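Putative ketosteroid isomerase (Parabacteroides distasonis ATCC 8503, PDB 3KE7) is of uncertain function but, as a SnoaL-like member of the NTF2 clan, probably binds a small molecule in its pocket and has been named a putative ketosteroid isomerase. Local coordinates at residues M33-D47 / I54-G66. Numbering follows the deposited sequence.
Sequences MAFVELSDTDVIYFD and IEGLEQLRTYYKG
Tyr45 and Ile54 form a hydrogen-bonded antiparallel pair, exchanging two backbone bonds, Tyr45 N to Ile54 O at 3.0 Å and Ile54 N to Tyr45 O at 2.9 Å. They belong to the hairpin of strands 43-46 and 54-55 at the edge of the mixed sheet of this SnoaL-like domain. Beyond the ladder, Gly56 N bonds Val43 O, and Leu57 N bonds Thr41 O in the turn from Asp40 to Val43, tying the beginning of helix 57-65 to this corner. Gly56 suits this junction because its positive phi would press a CB against the preceding carbonyl.

Apolar packing joins this hairpin to the helices. Val36 is a knob among Leu57, Leu60, Arg61 and Tyr64; its CG2 lies 3.4 Å from Tyr64 CG, while CG1, anti to the backbone N (chi1 177°), rests over one face of the Arg61 guanidinium. Leu60 forks, sending CD1 to Tyr45 CD2 at 3.5 Å and CD2 against Ser39 OG and Val43 CG1. Phe35, whose CB meets Tyr64 OH, lies by the bound bicine.

The tyrosines combine apolar rings with polar ends. The Tyr45 and Tyr63 rings meet obliquely, planes at 57°, and both hydroxyls donate to Asp47 OD2: Tyr63 OH at 2.6 Å on its syn lone pair, Tyr45 OH at 2.7 Å on the anti side. A water bridges Tyr45 OH and Tyr64 OH. A phenylalanine in place of Tyr45 would probably leave Asp47 OD2 with one donor fewer and this water without one of its two tyrosine partners. Ser49 N bonds Asp47 OD1 and Ser49 OG bonds Tyr63 OH.

Two hydroxyls on OD2 fix the carboxylate's rotation. Hydroxyls and a water thus tie helix 57-65 to the hairpin at Asp47, while mostly apolar groups pack it against helix 34-38 and strand 43-46.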
# COMPACT_ATOMS: atom_id res chain seq x y z
N MSE B 33 2.89 -21.46 0.73
CA MSE B 33 1.93 -20.76 1.56
C MSE B 33 2.58 -19.81 2.55
O MSE B 33 1.88 -19.29 3.42
CB MSE B 33 1.05 -21.74 2.35
CG MSE B 33 0.35 -22.78 1.51
SE MSE B 33 -0.69 -22.09 0.01
CE MSE B 33 -2.26 -21.58 1.06
N ALA B 34 3.89 -19.57 2.42
CA ALA B 34 4.63 -18.65 3.35
C ALA B 34 3.92 -17.32 3.59
O ALA B 34 3.74 -16.93 4.74
CB ALA B 34 6.05 -18.38 2.86
N PHE B 35 3.51 -16.65 2.52
CA PHE B 35 2.83 -15.37 2.70
C PHE B 35 1.47 -15.49 3.34
O PHE B 35 1.05 -14.54 4.02
CB PHE B 35 2.74 -14.59 1.38
CG PHE B 35 3.97 -13.77 1.06
CD1 PHE B 35 4.35 -12.70 1.87
CD2 PHE B 35 4.74 -14.08 -0.05
CE1 PHE B 35 5.48 -11.94 1.58
CE2 PHE B 35 5.87 -13.34 -0.35
CZ PHE B 35 6.22 -12.25 0.42
N VAL B 36 0.79 -16.61 3.20
CA VAL B 36 -0.49 -16.80 3.86
C VAL B 36 -0.26 -16.96 5.37
O VAL B 36 -0.93 -16.35 6.19
CB VAL B 36 -1.24 -18.01 3.30
CG1 VAL B 36 -2.57 -18.25 4.06
CG2 VAL B 36 -1.49 -17.82 1.79
N GLU B 37 0.77 -17.73 5.71
CA GLU B 37 1.15 -17.89 7.12
C GLU B 37 1.57 -16.57 7.78
O GLU B 37 1.28 -16.36 8.98
CB GLU B 37 2.26 -18.92 7.22
CG GLU B 37 1.84 -20.30 6.67
N LEU B 38 2.17 -15.68 7.01
CA LEU B 38 2.65 -14.43 7.51
C LEU B 38 1.55 -13.36 7.55
O LEU B 38 1.75 -12.28 8.12
CB LEU B 38 3.78 -13.94 6.62
CG LEU B 38 4.61 -12.72 6.96
CD1 LEU B 38 5.09 -12.75 8.38
CD2 LEU B 38 5.78 -12.60 6.01
N SER B 39 0.39 -13.64 6.96
CA SER B 39 -0.70 -12.66 6.89
C SER B 39 -1.74 -12.86 8.00
O SER B 39 -1.97 -13.97 8.47
CB SER B 39 -1.40 -12.76 5.50
OG SER B 39 -0.53 -12.37 4.45
N ASP B 40 -2.42 -11.75 8.36
CA ASP B 40 -3.45 -11.76 9.35
C ASP B 40 -4.85 -11.96 8.76
O ASP B 40 -5.09 -11.89 7.56
CB ASP B 40 -3.42 -10.49 10.19
CG ASP B 40 -3.50 -10.75 11.65
OD1 ASP B 40 -4.11 -11.82 12.03
OD2 ASP B 40 -3.02 -9.88 12.44
N THR B 41 -5.79 -12.21 9.66
CA THR B 41 -7.15 -12.54 9.25
C THR B 41 -7.84 -11.48 8.38
O THR B 41 -8.67 -11.83 7.55
CB THR B 41 -8.07 -12.89 10.46
OG1 THR B 41 -8.12 -11.78 11.39
CG2 THR B 41 -7.57 -14.14 11.13
N ASP B 42 -7.47 -10.22 8.58
CA ASP B 42 -8.08 -9.07 7.90
C ASP B 42 -7.27 -8.59 6.71
O ASP B 42 -7.49 -7.47 6.23
CB ASP B 42 -8.30 -7.94 8.91
CG ASP B 42 -7.03 -7.46 9.54
OD1 ASP B 42 -6.12 -8.29 9.88
OD2 ASP B 42 -6.97 -6.22 9.79
N VAL B 43 -6.42 -9.44 6.17
CA VAL B 43 -5.54 -9.03 5.10
C VAL B 43 -6.33 -8.62 3.84
O VAL B 43 -7.33 -9.23 3.49
CB VAL B 43 -4.53 -10.15 4.80
CG1 VAL B 43 -5.27 -11.44 4.24
CG2 VAL B 43 -3.44 -9.69 3.85
N ILE B 44 -5.83 -7.60 3.18
CA ILE B 44 -6.30 -7.14 1.89
C ILE B 44 -5.13 -7.33 0.94
O ILE B 44 -4.01 -6.97 1.23
CB ILE B 44 -6.70 -5.64 1.94
CG1 ILE B 44 -7.78 -5.37 2.98
CG2 ILE B 44 -7.11 -5.14 0.55
CD1 ILE B 44 -9.03 -6.04 2.76
N TYR B 45 -5.40 -7.82 -0.26
CA TYR B 45 -4.36 -8.14 -1.24
C TYR B 45 -4.75 -7.76 -2.67
O TYR B 45 -5.88 -7.99 -3.13
CB TYR B 45 -4.14 -9.68 -1.20
CG TYR B 45 -3.16 -10.26 -2.22
CD1 TYR B 45 -3.57 -10.50 -3.50
CD2 TYR B 45 -1.83 -10.61 -1.86
CE1 TYR B 45 -2.73 -11.02 -4.43
CE2 TYR B 45 -0.99 -11.15 -2.78
CZ TYR B 45 -1.44 -11.32 -4.09
OH TYR B 45 -0.58 -11.87 -5.04
N PHE B 46 -3.79 -7.15 -3.38
CA PHE B 46 -3.87 -6.86 -4.78
C PHE B 46 -2.68 -7.46 -5.53
O PHE B 46 -1.56 -7.45 -5.05
CB PHE B 46 -3.73 -5.35 -5.08
CG PHE B 46 -4.74 -4.43 -4.48
CD1 PHE B 46 -5.92 -4.08 -5.15
CD2 PHE B 46 -4.49 -3.78 -3.29
CE1 PHE B 46 -6.79 -3.10 -4.65
CE2 PHE B 46 -5.42 -2.81 -2.80
CZ PHE B 46 -6.52 -2.48 -3.49
N ASP B 47 -2.94 -7.89 -6.76
CA ASP B 47 -1.87 -8.20 -7.70
C ASP B 47 -2.42 -8.00 -9.10
O ASP B 47 -3.60 -7.76 -9.26
CB ASP B 47 -1.18 -9.57 -7.49
CG ASP B 47 -1.98 -10.76 -7.97
OD1 ASP B 47 -2.81 -10.67 -8.90
OD2 ASP B 47 -1.66 -11.90 -7.47
N ILE B 54 -8.61 -8.94 -3.08
CA ILE B 54 -8.85 -10.01 -2.14
C ILE B 54 -9.02 -9.44 -0.77
O ILE B 54 -8.29 -8.55 -0.38
CB ILE B 54 -7.71 -11.06 -2.21
CG1 ILE B 54 -7.93 -11.96 -3.40
CG2 ILE B 54 -7.63 -11.87 -0.89
CD1 ILE B 54 -6.77 -12.95 -3.69
N GLU B 55 -10.01 -9.96 -0.06
CA GLU B 55 -10.32 -9.53 1.32
C GLU B 55 -10.46 -10.71 2.22
O GLU B 55 -11.40 -11.55 2.08
CB GLU B 55 -11.59 -8.74 1.36
CG GLU B 55 -11.51 -7.53 0.53
CD GLU B 55 -12.78 -6.74 0.46
OE1 GLU B 55 -13.53 -6.68 1.49
OE2 GLU B 55 -12.98 -6.13 -0.64
N GLY B 56 -9.62 -10.74 3.23
CA GLY B 56 -9.64 -11.76 4.23
C GLY B 56 -8.69 -12.90 3.96
O GLY B 56 -8.42 -13.26 2.83
N LEU B 57 -8.19 -13.48 5.04
CA LEU B 57 -7.25 -14.53 4.95
C LEU B 57 -7.79 -15.75 4.28
O LEU B 57 -7.04 -16.46 3.61
CB LEU B 57 -6.77 -14.88 6.34
CG LEU B 57 -5.57 -15.82 6.44
CD1 LEU B 57 -4.35 -15.24 5.77
CD2 LEU B 57 -5.26 -16.07 7.97
N GLU B 58 -9.08 -16.07 4.42
CA GLU B 58 -9.58 -17.26 3.77
C GLU B 58 -9.57 -17.13 2.24
O GLU B 58 -9.24 -18.08 1.54
CB GLU B 58 -10.95 -17.67 4.33
CG GLU B 58 -10.83 -18.10 5.78
CD GLU B 58 -9.63 -19.05 6.00
OE1 GLU B 58 -9.55 -20.09 5.31
OE2 GLU B 58 -8.74 -18.74 6.82
N GLN B 59 -9.90 -15.94 1.74
CA GLN B 59 -9.81 -15.66 0.29
C GLN B 59 -8.37 -15.71 -0.17
O GLN B 59 -8.07 -16.25 -1.25
CB GLN B 59 -10.37 -14.31 -0.08
CG GLN B 59 -11.85 -14.27 -0.31
CD GLN B 59 -12.33 -12.91 -0.78
OE1 GLN B 59 -11.53 -12.05 -1.20
NE2 GLN B 59 -13.64 -12.69 -0.71
N LEU B 60 -7.48 -15.13 0.62
CA LEU B 60 -6.05 -15.14 0.29
C LEU B 60 -5.55 -16.60 0.20
O LEU B 60 -4.82 -16.96 -0.71
CB LEU B 60 -5.24 -14.35 1.31
CG LEU B 60 -3.78 -14.17 0.88
CD1 LEU B 60 -3.64 -13.20 -0.31
CD2 LEU B 60 -2.95 -13.71 2.09
N ARG B 61 -5.89 -17.41 1.18
CA ARG B 61 -5.52 -18.81 1.24
C ARG B 61 -6.00 -19.55 0.01
O ARG B 61 -5.22 -20.24 -0.63
CB ARG B 61 -6.05 -19.46 2.52
CG ARG B 61 -5.63 -20.90 2.62
CD ARG B 61 -6.36 -21.63 3.75
NE ARG B 61 -6.49 -20.79 4.93
CZ ARG B 61 -5.52 -20.55 5.81
NH1 ARG B 61 -4.32 -21.11 5.67
NH2 ARG B 61 -5.77 -19.74 6.85
N THR B 62 -7.25 -19.40 -0.35
CA THR B 62 -7.81 -20.02 -1.55
C THR B 62 -7.05 -19.64 -2.81
O THR B 62 -6.74 -20.48 -3.65
CB THR B 62 -9.30 -19.65 -1.68
OG1 THR B 62 -9.96 -20.14 -0.51
CG2 THR B 62 -9.93 -20.27 -2.95
N TYR B 63 -6.70 -18.36 -2.94
CA TYR B 63 -5.94 -17.88 -4.08
C TYR B 63 -4.53 -18.53 -4.12
O TYR B 63 -4.08 -19.06 -5.15
CB TYR B 63 -5.82 -16.36 -3.99
CG TYR B 63 -5.08 -15.72 -5.11
CD1 TYR B 63 -5.52 -15.85 -6.41
CD2 TYR B 63 -3.93 -14.96 -4.88
CE1 TYR B 63 -4.84 -15.25 -7.45
CE2 TYR B 63 -3.28 -14.33 -5.90
CZ TYR B 63 -3.73 -14.50 -7.19
OH TYR B 63 -3.06 -13.93 -8.28
N TYR B 64 -3.85 -18.50 -2.98
CA TYR B 64 -2.50 -19.04 -2.90
C TYR B 64 -2.44 -20.55 -3.09
O TYR B 64 -1.44 -21.08 -3.59
CB TYR B 64 -1.85 -18.65 -1.53
CG TYR B 64 -1.02 -17.42 -1.58
CD1 TYR B 64 -1.57 -16.18 -1.58
CD2 TYR B 64 0.35 -17.53 -1.63
CE1 TYR B 64 -0.79 -15.04 -1.60
CE2 TYR B 64 1.16 -16.41 -1.68
CZ TYR B 64 0.58 -15.17 -1.66
OH TYR B 64 1.45 -14.07 -1.73
N LYS B 65 -3.52 -21.25 -2.76
CA LYS B 65 -3.56 -22.69 -2.98
C LYS B 65 -3.42 -23.03 -4.46
O LYS B 65 -2.98 -24.13 -4.78
CB LYS B 65 -4.88 -23.26 -2.48
CG LYS B 65 -4.93 -23.41 -0.97
CD LYS B 65 -6.36 -23.75 -0.42
CE LYS B 65 -6.98 -24.93 -1.10
NZ LYS B 65 -6.36 -26.25 -0.68
N GLY B 66 -3.74 -22.10 -5.35
CA GLY B 66 -3.67 -22.35 -6.78
C GLY B 66 -2.38 -21.88 -7.42
O GLY B 66 -2.18 -22.09 -8.60
O HOH W 1 1.76 -13.30 -4.40